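Local structure of pseudopodium-enriched atypical kinase 1 (Homo sapiens, 6BHC) at residues 39-49 against 113-124; 84-92 against 145-154. The protein is classed as a pseudokinase that, with an unusual catalytic cleft and a dimerising kinase fold, probably acts in tyrosine-kinase signalling more as a scaffold than as an enzyme. The protein carries 1 engineered substitution. All coordinates share one frame; numbering follows the deposited sequence.

Contact 1 (39-49 against 113-124); sequences FMAGQKDQLRF and VHFNIQQDCGHF
M40 meets F115 through its sulfur: SD lies 3.6 Å from F115 CD1 and in the ring plane, an edge-on Met-aromatic contact. The methionine chain bends twice to get there (chi2 -67°, chi3 -64°), and its CE passes on toward V113 and Q119. Beside it, F39 touches the same ring with CB, 3.7 Å from F115 CE1, while its own ring stacks on W409. At the far end the rings of F49 and F124 form an oblique aromatic pair, centroids 4.8 Å apart; F124 CD1 sits over the centre of one F49 face, and G122 CA comes to the F49 edge, 3.6 Å from CE2. A side chain on G122 would run into that ring. Most of 113-124 probably corresponds to the loop between helix αC and strand β4 of the kinase N-lobe, and H114-F115-N116 fits the HxN signature of that loop, with N116 N bonded to H114 ND1. A single backbone hydrogen bond crosses between the segments: L47 N donates to C121 O at 2.8 Å, nearly straight (170°), the donor tilted from the carbonyl plane. The methylenes of K44 cross Q119 in van der Waals packing, CD 3.4 Å from OE1, while NZ turns back to the carbonyl oxygens of M40 and G42. Q46 NE2 stands 3.2 Å from D120 OD1 at an angle too poor for a hydrogen bond; D120 spends its other oxygen on a salt bridge to R108 of helix 104-109.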
loop_
_atom_site.group_PDB
_atom_site.type_symbol
_atom_site.label_atom_id
_atom_site.label_comp_id
_atom_site.label_asym_id
_atom_site.label_seq_id
_atom_site.Cartn_x
_atom_site.Cartn_y
_atom_site.Cartn_z
ATOM N N PHE A 39 -7.590 -12.276 6.451
ATOM C CA PHE A 39 -7.099 -13.483 7.100
ATOM C C PHE A 39 -8.220 -14.417 7.540
ATOM O O PHE A 39 -7.959 -15.598 7.793
ATOM C CB PHE A 39 -6.232 -13.125 8.310
ATOM C CG PHE A 39 -4.860 -12.630 7.952
ATOM C CD1 PHE A 39 -3.835 -13.520 7.680
ATOM C CD2 PHE A 39 -4.590 -11.275 7.895
ATOM C CE1 PHE A 39 -2.571 -13.061 7.353
ATOM C CE2 PHE A 39 -3.331 -10.812 7.568
ATOM C CZ PHE A 39 -2.320 -11.707 7.297
ATOM N N MET A 40 -9.454 -13.923 7.634
ATOM C CA MET A 40 -10.586 -14.721 8.088
ATOM C C MET A 40 -11.512 -15.146 6.957
ATOM O O MET A 40 -12.548 -15.762 7.223
ATOM C CB MET A 40 -11.390 -13.951 9.142
ATOM C CG MET A 40 -10.651 -13.718 10.454
ATOM S SD MET A 40 -10.354 -15.241 11.369
ATOM C CE MET A 40 -12.030 -15.763 11.726
ATOM N N ALA A 41 -11.170 -14.838 5.709
ATOM C CA ALA A 41 -12.042 -15.165 4.591
ATOM C C ALA A 41 -12.081 -16.671 4.354
ATOM O O ALA A 41 -11.106 -17.389 4.593
ATOM C CB ALA A 41 -11.579 -14.449 3.324
ATOM N N GLY A 42 -13.222 -17.144 3.883
ATOM C CA GLY A 42 -13.427 -18.550 3.587
ATOM C C GLY A 42 -14.818 -18.993 3.998
ATOM O O GLY A 42 -15.472 -18.391 4.849
ATOM N N GLN A 43 -15.280 -20.073 3.373
ATOM C CA GLN A 43 -16.586 -20.623 3.702
ATOM C C GLN A 43 -16.570 -21.234 5.097
ATOM O O GLN A 43 -15.630 -21.940 5.474
ATOM C CB GLN A 43 -16.998 -21.676 2.673
ATOM C CG GLN A 43 -18.330 -22.345 2.974
ATOM C CD GLN A 43 -18.707 -23.389 1.942
ATOM O OE1 GLN A 43 -18.096 -23.477 0.878
ATOM N NE2 GLN A 43 -19.719 -24.192 2.255
ATOM N N LYS A 44 -17.620 -20.954 5.873
ATOM C CA LYS A 44 -17.722 -21.462 7.234
ATOM C C LYS A 44 -19.073 -22.107 7.521
ATOM O O LYS A 44 -19.387 -22.360 8.689
ATOM C CB LYS A 44 -17.450 -20.343 8.245
ATOM C CG LYS A 44 -16.061 -19.745 8.116
ATOM C CD LYS A 44 -15.868 -18.556 9.032
ATOM C CE LYS A 44 -14.535 -17.881 8.762
ATOM N NZ LYS A 44 -14.439 -17.424 7.348
ATOM N N ASP A 45 -19.875 -22.377 6.494
ATOM C CA ASP A 45 -21.125 -23.093 6.698
ATOM C C ASP A 45 -20.839 -24.542 7.072
ATOM O O ASP A 45 -19.982 -25.196 6.471
ATOM C CB ASP A 45 -21.991 -23.035 5.440
ATOM C CG ASP A 45 -22.343 -21.617 5.037
ATOM O OD1 ASP A 45 -22.327 -20.728 5.913
ATOM O OD2 ASP A 45 -22.639 -21.391 3.845
ATOM N N GLN A 46 -21.556 -25.041 8.075
ATOM C CA GLN A 46 -21.356 -26.413 8.513
ATOM C C GLN A 46 -21.887 -27.395 7.476
ATOM O O GLN A 46 -22.872 -27.134 6.782
ATOM C CB GLN A 46 -22.037 -26.656 9.859
ATOM C CG GLN A 46 -21.267 -26.108 11.050
ATOM C CD GLN A 46 -21.704 -26.727 12.365
ATOM O OE1 GLN A 46 -22.761 -27.354 12.450
ATOM N NE2 GLN A 46 -20.886 -26.559 13.398
ATOM N N LEU A 47 -21.218 -28.537 7.377
ATOM C CA LEU A 47 -21.629 -29.575 6.449
ATOM C C LEU A 47 -22.756 -30.411 7.046
ATOM O O LEU A 47 -23.028 -30.369 8.249
ATOM C CB LEU A 47 -20.443 -30.474 6.094
ATOM C CG LEU A 47 -19.220 -29.759 5.512
ATOM C CD1 LEU A 47 -18.057 -30.723 5.355
ATOM C CD2 LEU A 47 -19.568 -29.109 4.181
ATOM N N ARG A 48 -23.416 -31.177 6.180
ATOM C CA ARG A 48 -24.470 -32.099 6.577
ATOM C C ARG A 48 -23.963 -33.525 6.415
ATOM O O ARG A 48 -23.354 -33.859 5.394
ATOM C CB ARG A 48 -25.734 -31.883 5.743
ATOM C CG ARG A 48 -26.384 -30.526 5.954
ATOM C CD ARG A 48 -27.640 -30.373 5.113
ATOM N NE ARG A 48 -28.273 -29.072 5.304
ATOM C CZ ARG A 48 -29.367 -28.671 4.664
ATOM N NH1 ARG A 48 -29.956 -29.470 3.785
ATOM N NH2 ARG A 48 -29.874 -27.469 4.903
ATOM N N PHE A 49 -24.208 -34.357 7.424
ATOM C CA PHE A 49 -23.727 -35.728 7.446
ATOM C C PHE A 49 -24.892 -36.690 7.630
ATOM O O PHE A 49 -25.899 -36.361 8.266
ATOM C CB PHE A 49 -22.699 -35.934 8.564
ATOM C CG PHE A 49 -21.534 -34.988 8.494
ATOM C CD1 PHE A 49 -20.554 -35.148 7.529
ATOM C CD2 PHE A 49 -21.419 -33.941 9.394
ATOM C CE1 PHE A 49 -19.481 -34.279 7.461
ATOM C CE2 PHE A 49 -20.347 -33.070 9.333
ATOM C CZ PHE A 49 -19.378 -33.240 8.365
ATOM N N VAL A 113 -16.703 -16.583 15.725
ATOM C CA VAL A 113 -15.446 -17.052 15.159
ATOM C C VAL A 113 -14.314 -16.097 15.531
ATOM O O VAL A 113 -14.505 -14.883 15.672
ATOM C CB VAL A 113 -15.553 -17.215 13.633
ATOM C CG1 VAL A 113 -16.616 -18.249 13.285
ATOM C CG2 VAL A 113 -15.866 -15.881 12.971
ATOM N N HIS A 114 -13.125 -16.663 15.714
ATOM C CA HIS A 114 -11.946 -15.886 16.059
ATOM C C HIS A 114 -10.730 -16.536 15.417
ATOM O O HIS A 114 -10.660 -17.759 15.283
ATOM C CB HIS A 114 -11.757 -15.784 17.575
ATOM C CG HIS A 114 -10.720 -14.788 17.986
ATOM N ND1 HIS A 114 -9.377 -15.091 18.051
ATOM C CD2 HIS A 114 -10.829 -13.489 18.352
ATOM C CE1 HIS A 114 -8.705 -14.024 18.440
ATOM N NE2 HIS A 114 -9.563 -13.038 18.631
ATOM N N PHE A 115 -9.768 -15.693 15.036
ATOM C CA PHE A 115 -8.591 -16.156 14.307
ATOM C C PHE A 115 -7.794 -17.190 15.097
ATOM O O PHE A 115 -7.177 -18.083 14.503
ATOM C CB PHE A 115 -7.717 -14.949 13.958
ATOM C CG PHE A 115 -6.557 -15.261 13.057
ATOM C CD1 PHE A 115 -6.756 -15.521 11.710
ATOM C CD2 PHE A 115 -5.262 -15.256 13.550
ATOM C CE1 PHE A 115 -5.686 -15.791 10.878
ATOM C CE2 PHE A 115 -4.188 -15.527 12.724
ATOM C CZ PHE A 115 -4.402 -15.791 11.385
ATOM N N ASN A 116 -7.806 -17.100 16.427
ATOM C CA ASN A 116 -6.972 -17.941 17.277
ATOM C C ASN A 116 -7.781 -18.949 18.088
ATOM O O ASN A 116 -7.266 -19.511 19.061
ATOM C CB ASN A 116 -6.127 -17.068 18.205
ATOM C CG ASN A 116 -5.254 -16.094 17.443
ATOM O OD1 ASN A 116 -5.456 -14.883 17.507
ATOM N ND2 ASN A 116 -4.277 -16.621 16.715
ATOM N N ILE A 117 -9.032 -19.191 17.713
ATOM C CA ILE A 117 -9.878 -20.170 18.382
ATOM C C ILE A 117 -10.378 -21.159 17.339
ATOM O O ILE A 117 -10.770 -20.764 16.235
ATOM C CB ILE A 117 -11.049 -19.498 19.131
ATOM C CG1 ILE A 117 -10.507 -18.553 20.206
ATOM C CG2 ILE A 117 -11.970 -20.544 19.756
ATOM C CD1 ILE A 117 -11.567 -17.934 21.079
ATOM N N GLN A 118 -10.356 -22.443 17.688
ATOM C CA GLN A 118 -10.637 -23.492 16.716
ATOM C C GLN A 118 -12.075 -23.415 16.220
ATOM O O GLN A 118 -13.012 -23.267 17.011
ATOM C CB GLN A 118 -10.366 -24.867 17.325
ATOM C CG GLN A 118 -10.541 -26.008 16.341
ATOM C CD GLN A 118 -10.030 -27.326 16.880
ATOM O OE1 GLN A 118 -10.307 -27.694 18.021
ATOM N NE2 GLN A 118 -9.272 -28.043 16.060
ATOM N N GLN A 119 -12.241 -23.514 14.905
ATOM C CA GLN A 119 -13.539 -23.593 14.257
ATOM C C GLN A 119 -13.761 -25.003 13.729
ATOM O O GLN A 119 -12.812 -25.746 13.461
ATOM C CB GLN A 119 -13.646 -22.590 13.103
ATOM C CG GLN A 119 -13.198 -21.180 13.439
ATOM C CD GLN A 119 -13.112 -20.295 12.210
ATOM O OE1 GLN A 119 -14.057 -20.207 11.424
ATOM N NE2 GLN A 119 -11.970 -19.642 12.029
ATOM N N ASP A 120 -15.032 -25.366 13.574
ATOM C CA ASP A 120 -15.396 -26.655 13.006
ATOM C C ASP A 120 -16.559 -26.464 12.045
ATOM O O ASP A 120 -17.341 -25.520 12.175
ATOM C CB ASP A 120 -15.766 -27.676 14.092
ATOM C CG ASP A 120 -17.052 -27.323 14.813
ATOM O OD1 ASP A 120 -18.129 -27.763 14.356
ATOM O OD2 ASP A 120 -16.987 -26.611 15.836
ATOM N N CYS A 121 -16.662 -27.372 11.075
ATOM C CA CYS A 121 -17.735 -27.346 10.089
ATOM C C CYS A 121 -18.602 -28.597 10.176
ATOM O O CYS A 121 -19.188 -29.027 9.179
ATOM C CB CYS A 121 -17.173 -27.175 8.677
ATOM S SG CYS A 121 -15.991 -28.444 8.159
ATOM N N GLY A 122 -18.692 -29.191 11.363
ATOM C CA GLY A 122 -19.535 -30.352 11.559
ATOM C C GLY A 122 -18.910 -31.427 12.424
ATOM O O GLY A 122 -17.710 -31.391 12.707
ATOM N N HIS A 123 -19.723 -32.391 12.848
ATOM C CA HIS A 123 -19.259 -33.492 13.681
ATOM C C HIS A 123 -20.270 -34.625 13.596
ATOM O O HIS A 123 -21.443 -34.410 13.278
ATOM C CB HIS A 123 -19.058 -33.052 15.134
ATOM C CG HIS A 123 -20.262 -32.399 15.736
ATOM N ND1 HIS A 123 -21.350 -33.114 16.187
ATOM C CD2 HIS A 123 -20.553 -31.094 15.955
ATOM C CE1 HIS A 123 -22.257 -32.279 16.663
ATOM N NE2 HIS A 123 -21.797 -31.047 16.532
ATOM N N PHE A 124 -19.801 -35.835 13.887
ATOM C CA PHE A 124 -20.643 -37.024 13.820
ATOM C C PHE A 124 -19.940 -38.164 14.543
ATOM O O PHE A 124 -18.748 -38.089 14.855
ATOM C CB PHE A 124 -20.956 -37.411 12.370
ATOM C CG PHE A 124 -19.735 -37.666 11.529
ATOM C CD1 PHE A 124 -19.109 -36.627 10.861
ATOM C CD2 PHE A 124 -19.218 -38.946 11.403
ATOM C CE1 PHE A 124 -17.985 -36.859 10.087
ATOM C CE2 PHE A 124 -18.096 -39.185 10.630
ATOM C CZ PHE A 124 -17.479 -38.140 9.971
#

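Contact 2 (84-92 against 145-154); sequences NNYAVKICK and HVVVITREVP
Y86 and R151 lie side by side and point the same way, the ring and guanidinium planes 52° apart, with Y86 OH 4.0 Å from R151 NE. The phenol is also crossed by I149, whose CG2 comes within 3.8 Å of Y86 CD1. Beyond this pair the ends of both polar groups turn to others: Y86 OH to D81 in a weak hydrogen bond, R151 NH1 to the carbonyl of D45. With an alanine here, the ring that I149 CG2 and the R151 chain rest on is gone, which would probably open a gap beside them and leave D81 without its weak bond to the phenol hydroxyl. On the same face as I149, V88 packs alongside it and, with CG1 anti to the backbone N (chi1 169°), brings that methyl across to V147 CG1 at 3.6 Å. The other face carries A87, K89, V148 and T150. A87 CB sits among T150 CG2 (3.7 Å), V153 CG2 and P154 CD. K89 runs alongside V148, its fully extended chain carrying NZ to D70 and Q118. By sequence and position K89 probably matches the β3 lysine of kinases, A87 the alanine of the same VAIK-type motif, and V148 the gatekeeper, with T150 already in the approach to the hinge. The backbones form an antiparallel ladder: A87 and T150 exchange two bonds, as do K89 and V148, whose V148 N to K89 O bond is 2.7 Å long, and C91 N adds one to V146 O. Strand 85-91 is flanked across the sheet by strand 71-78 and strand 143-150 by strand 123-128, while F57 of strand 57-59 touches V88 and I149.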
loop_
_atom_site.group_PDB
_atom_site.type_symbol
_atom_site.label_atom_id
_atom_site.label_comp_id
_atom_site.label_asym_id
_atom_site.label_seq_id
_atom_site.Cartn_x
_atom_site.Cartn_y
_atom_site.Cartn_z
ATOM N N ASN A 84 -10.375 -29.159 -1.524
ATOM C CA ASN A 84 -10.183 -28.196 -0.450
ATOM C C ASN A 84 -9.619 -28.874 0.793
ATOM O O ASN A 84 -9.721 -30.090 0.972
ATOM C CB ASN A 84 -11.495 -27.483 -0.115
ATOM C CG ASN A 84 -11.764 -26.305 -1.033
ATOM O OD1 ASN A 84 -10.881 -25.484 -1.280
ATOM N ND2 ASN A 84 -12.984 -26.222 -1.549
ATOM N N ASN A 85 -9.016 -28.060 1.656
ATOM C CA ASN A 85 -8.346 -28.569 2.844
ATOM C C ASN A 85 -9.364 -28.947 3.910
ATOM O O ASN A 85 -10.225 -28.141 4.278
ATOM C CB ASN A 85 -7.370 -27.529 3.392
ATOM C CG ASN A 85 -6.232 -27.241 2.438
ATOM O OD1 ASN A 85 -5.816 -28.108 1.672
ATOM N ND2 ASN A 85 -5.724 -26.015 2.476
ATOM N N TYR A 86 -9.265 -30.178 4.401
ATOM C CA TYR A 86 -10.082 -30.648 5.507
ATOM C C TYR A 86 -9.225 -31.508 6.419
ATOM O O TYR A 86 -8.340 -32.230 5.952
ATOM C CB TYR A 86 -11.298 -31.452 5.023
ATOM C CG TYR A 86 -12.371 -30.623 4.351
ATOM C CD1 TYR A 86 -13.340 -29.965 5.100
ATOM C CD2 TYR A 86 -12.427 -30.512 2.968
ATOM C CE1 TYR A 86 -14.327 -29.211 4.489
ATOM C CE2 TYR A 86 -13.410 -29.762 2.349
ATOM C CZ TYR A 86 -14.357 -29.114 3.113
ATOM O OH TYR A 86 -15.336 -28.367 2.498
ATOM N N ALA A 87 -9.490 -31.422 7.719
ATOM C CA ALA A 87 -8.816 -32.236 8.718
ATOM C C ALA A 87 -9.861 -32.998 9.519
ATOM O O ALA A 87 -10.881 -32.426 9.919
ATOM C CB ALA A 87 -7.954 -31.375 9.645
ATOM N N VAL A 88 -9.611 -34.285 9.737
ATOM C CA VAL A 88 -10.496 -35.147 10.511
ATOM C C VAL A 88 -9.971 -35.201 11.938
ATOM O O VAL A 88 -8.841 -35.644 12.178
ATOM C CB VAL A 88 -10.589 -36.552 9.898
ATOM C CG1 VAL A 88 -11.281 -37.499 10.856
ATOM C CG2 VAL A 88 -11.326 -36.499 8.569
ATOM N N LYS A 89 -10.785 -34.744 12.884
ATOM C CA LYS A 89 -10.416 -34.703 14.294
ATOM C C LYS A 89 -11.141 -35.835 15.017
ATOM O O LYS A 89 -12.368 -35.802 15.159
ATOM C CB LYS A 89 -10.761 -33.342 14.898
ATOM C CG LYS A 89 -10.404 -33.193 16.363
ATOM C CD LYS A 89 -10.857 -31.849 16.917
ATOM C CE LYS A 89 -10.513 -31.719 18.393
ATOM N NZ LYS A 89 -10.904 -30.392 18.950
ATOM N N ILE A 90 -10.385 -36.830 15.467
ATOM C CA ILE A 90 -10.931 -38.001 16.146
ATOM C C ILE A 90 -10.668 -37.836 17.637
ATOM O O ILE A 90 -9.535 -38.004 18.101
ATOM C CB ILE A 90 -10.320 -39.303 15.612
ATOM C CG1 ILE A 90 -10.360 -39.330 14.083
ATOM C CG2 ILE A 90 -11.059 -40.506 16.178
ATOM C CD1 ILE A 90 -9.694 -40.550 13.480
ATOM N N CYS A 91 -11.715 -37.527 18.396
ATOM C CA CYS A 91 -11.575 -37.174 19.799
ATOM C C CYS A 91 -11.334 -38.415 20.659
ATOM O O CYS A 91 -11.660 -39.543 20.281
ATOM C CB CYS A 91 -12.817 -36.421 20.276
ATOM S SG CYS A 91 -13.168 -34.937 19.301
ATOM N N LYS A 92 -10.752 -38.188 21.838
ATOM C CA LYS A 92 -10.372 -39.301 22.701
ATOM C C LYS A 92 -11.535 -39.802 23.549
ATOM O O LYS A 92 -11.543 -40.971 23.952
ATOM C CB LYS A 92 -9.204 -38.891 23.597
ATOM C CG LYS A 92 -7.931 -38.545 22.835
ATOM C CD LYS A 92 -6.808 -38.139 23.776
ATOM C CE LYS A 92 -5.527 -37.827 23.010
ATOM N NZ LYS A 92 -4.428 -37.395 23.923
ATOM N N HIS A 145 -16.393 -43.368 17.908
ATOM C CA HIS A 145 -15.758 -42.163 18.416
ATOM C C HIS A 145 -16.426 -40.936 17.812
ATOM O O HIS A 145 -17.068 -41.003 16.760
ATOM C CB HIS A 145 -14.254 -42.141 18.104
ATOM C CG HIS A 145 -13.470 -43.185 18.836
ATOM N ND1 HIS A 145 -12.704 -42.898 19.945
ATOM C CD2 HIS A 145 -13.335 -44.515 18.618
ATOM C CE1 HIS A 145 -12.131 -44.008 20.380
ATOM N NE2 HIS A 145 -12.498 -45.002 19.592
ATOM N N VAL A 146 -16.263 -39.808 18.496
ATOM C CA VAL A 146 -16.745 -38.527 17.992
ATOM C C VAL A 146 -15.731 -37.995 16.987
ATOM O O VAL A 146 -14.555 -37.809 17.316
ATOM C CB VAL A 146 -16.967 -37.526 19.134
ATOM C CG1 VAL A 146 -17.417 -36.181 18.579
ATOM C CG2 VAL A 146 -17.985 -38.068 20.125
ATOM N N VAL A 147 -16.182 -37.755 15.760
ATOM C CA VAL A 147 -15.335 -37.254 14.685
ATOM C C VAL A 147 -15.746 -35.823 14.379
ATOM O O VAL A 147 -16.924 -35.552 14.117
ATOM C CB VAL A 147 -15.435 -38.137 13.430
ATOM C CG1 VAL A 147 -14.628 -37.532 12.293
ATOM C CG2 VAL A 147 -14.958 -39.550 13.738
ATOM N N VAL A 148 -14.780 -34.911 14.412
ATOM C CA VAL A 148 -15.007 -33.499 14.140
ATOM C C VAL A 148 -14.231 -33.121 12.886
ATOM O O VAL A 148 -13.106 -33.588 12.678
ATOM C CB VAL A 148 -14.590 -32.620 15.339
ATOM C CG1 VAL A 148 -14.931 -31.160 15.085
ATOM C CG2 VAL A 148 -15.256 -33.116 16.614
ATOM N N ILE A 149 -14.837 -32.284 12.048
ATOM C CA ILE A 149 -14.230 -31.823 10.805
ATOM C C ILE A 149 -13.897 -30.345 10.954
ATOM O O ILE A 149 -14.720 -29.565 11.450
ATOM C CB ILE A 149 -15.159 -32.060 9.601
ATOM C CG1 ILE A 149 -15.653 -33.508 9.586
ATOM C CG2 ILE A 149 -14.445 -31.733 8.298
ATOM C CD1 ILE A 149 -14.539 -34.529 9.531
ATOM N N THR A 150 -12.694 -29.963 10.529
ATOM C CA THR A 150 -12.259 -28.575 10.576
ATOM C C THR A 150 -11.548 -28.223 9.278
ATOM O O THR A 150 -10.941 -29.082 8.633
ATOM C CB THR A 150 -11.332 -28.305 11.775
ATOM O OG1 THR A 150 -10.863 -26.952 11.724
ATOM C CG2 THR A 150 -10.142 -29.253 11.763
ATOM N N ARG A 151 -11.635 -26.947 8.897
ATOM C CA ARG A 151 -11.001 -26.471 7.675
ATOM C C ARG A 151 -9.588 -25.949 7.896
ATOM O O ARG A 151 -8.832 -25.823 6.927
ATOM C CB ARG A 151 -11.852 -25.373 7.026
ATOM C CG ARG A 151 -13.197 -25.858 6.503
ATOM C CD ARG A 151 -13.910 -24.780 5.698
ATOM N NE ARG A 151 -15.086 -25.305 5.007
ATOM C CZ ARG A 151 -16.329 -25.225 5.473
ATOM N NH1 ARG A 151 -17.334 -25.735 4.774
ATOM N NH2 ARG A 151 -16.568 -24.633 6.635
ATOM N N GLU A 152 -9.216 -25.641 9.138
ATOM C CA GLU A 152 -7.859 -25.202 9.463
ATOM C C GLU A 152 -7.062 -26.433 9.873
ATOM O O GLU A 152 -7.214 -26.945 10.985
ATOM C CB GLU A 152 -7.874 -24.149 10.567
ATOM C CG GLU A 152 -8.521 -22.824 10.174
ATOM C CD GLU A 152 -10.038 -22.885 10.165
ATOM O OE1 GLU A 152 -10.607 -23.737 10.881
ATOM O OE2 GLU A 152 -10.662 -22.081 9.439
ATOM N N VAL A 153 -6.209 -26.911 8.973
ATOM C CA VAL A 153 -5.472 -28.154 9.181
ATOM C C VAL A 153 -4.284 -27.910 10.104
ATOM O O VAL A 153 -3.401 -27.105 9.776
ATOM C CB VAL A 153 -5.008 -28.752 7.845
ATOM C CG1 VAL A 153 -4.129 -29.966 8.090
ATOM C CG2 VAL A 153 -6.208 -29.122 6.989
ATOM N N PRO A 154 -4.216 -28.575 11.255
ATOM C CA PRO A 154 -3.044 -28.425 12.123
ATOM C C PRO A 154 -1.880 -29.277 11.644
ATOM O O PRO A 154 -2.044 -30.436 11.256
ATOM C CB PRO A 154 -3.556 -28.901 13.488
ATOM C CG PRO A 154 -4.608 -29.894 13.149
ATOM C CD PRO A 154 -5.259 -29.413 11.874
#

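Both contacts reach the N-lobe sheet, their centres about 11 Å apart. Along the chain their segments alternate: 39-49, 84-92, 113-124, 145-154. Strand 123-128, which begins in contact 1, pairs antiparallel with strand 143-150 of contact 2; F124 O probably bonds V147 N (2.7 Å), and Q119 O probably bonds T150 OG1. Contact 2 is the buried middle of that sheet, whereas contact 1 is a surface contact in which 39-49, an N-terminal segment, lies along 113-124. The loop that leaves helix 16-39 thus packs along the N-lobe, whose sheet roofs the nucleotide cleft in kinases. No other chain of the assembly touches either contact.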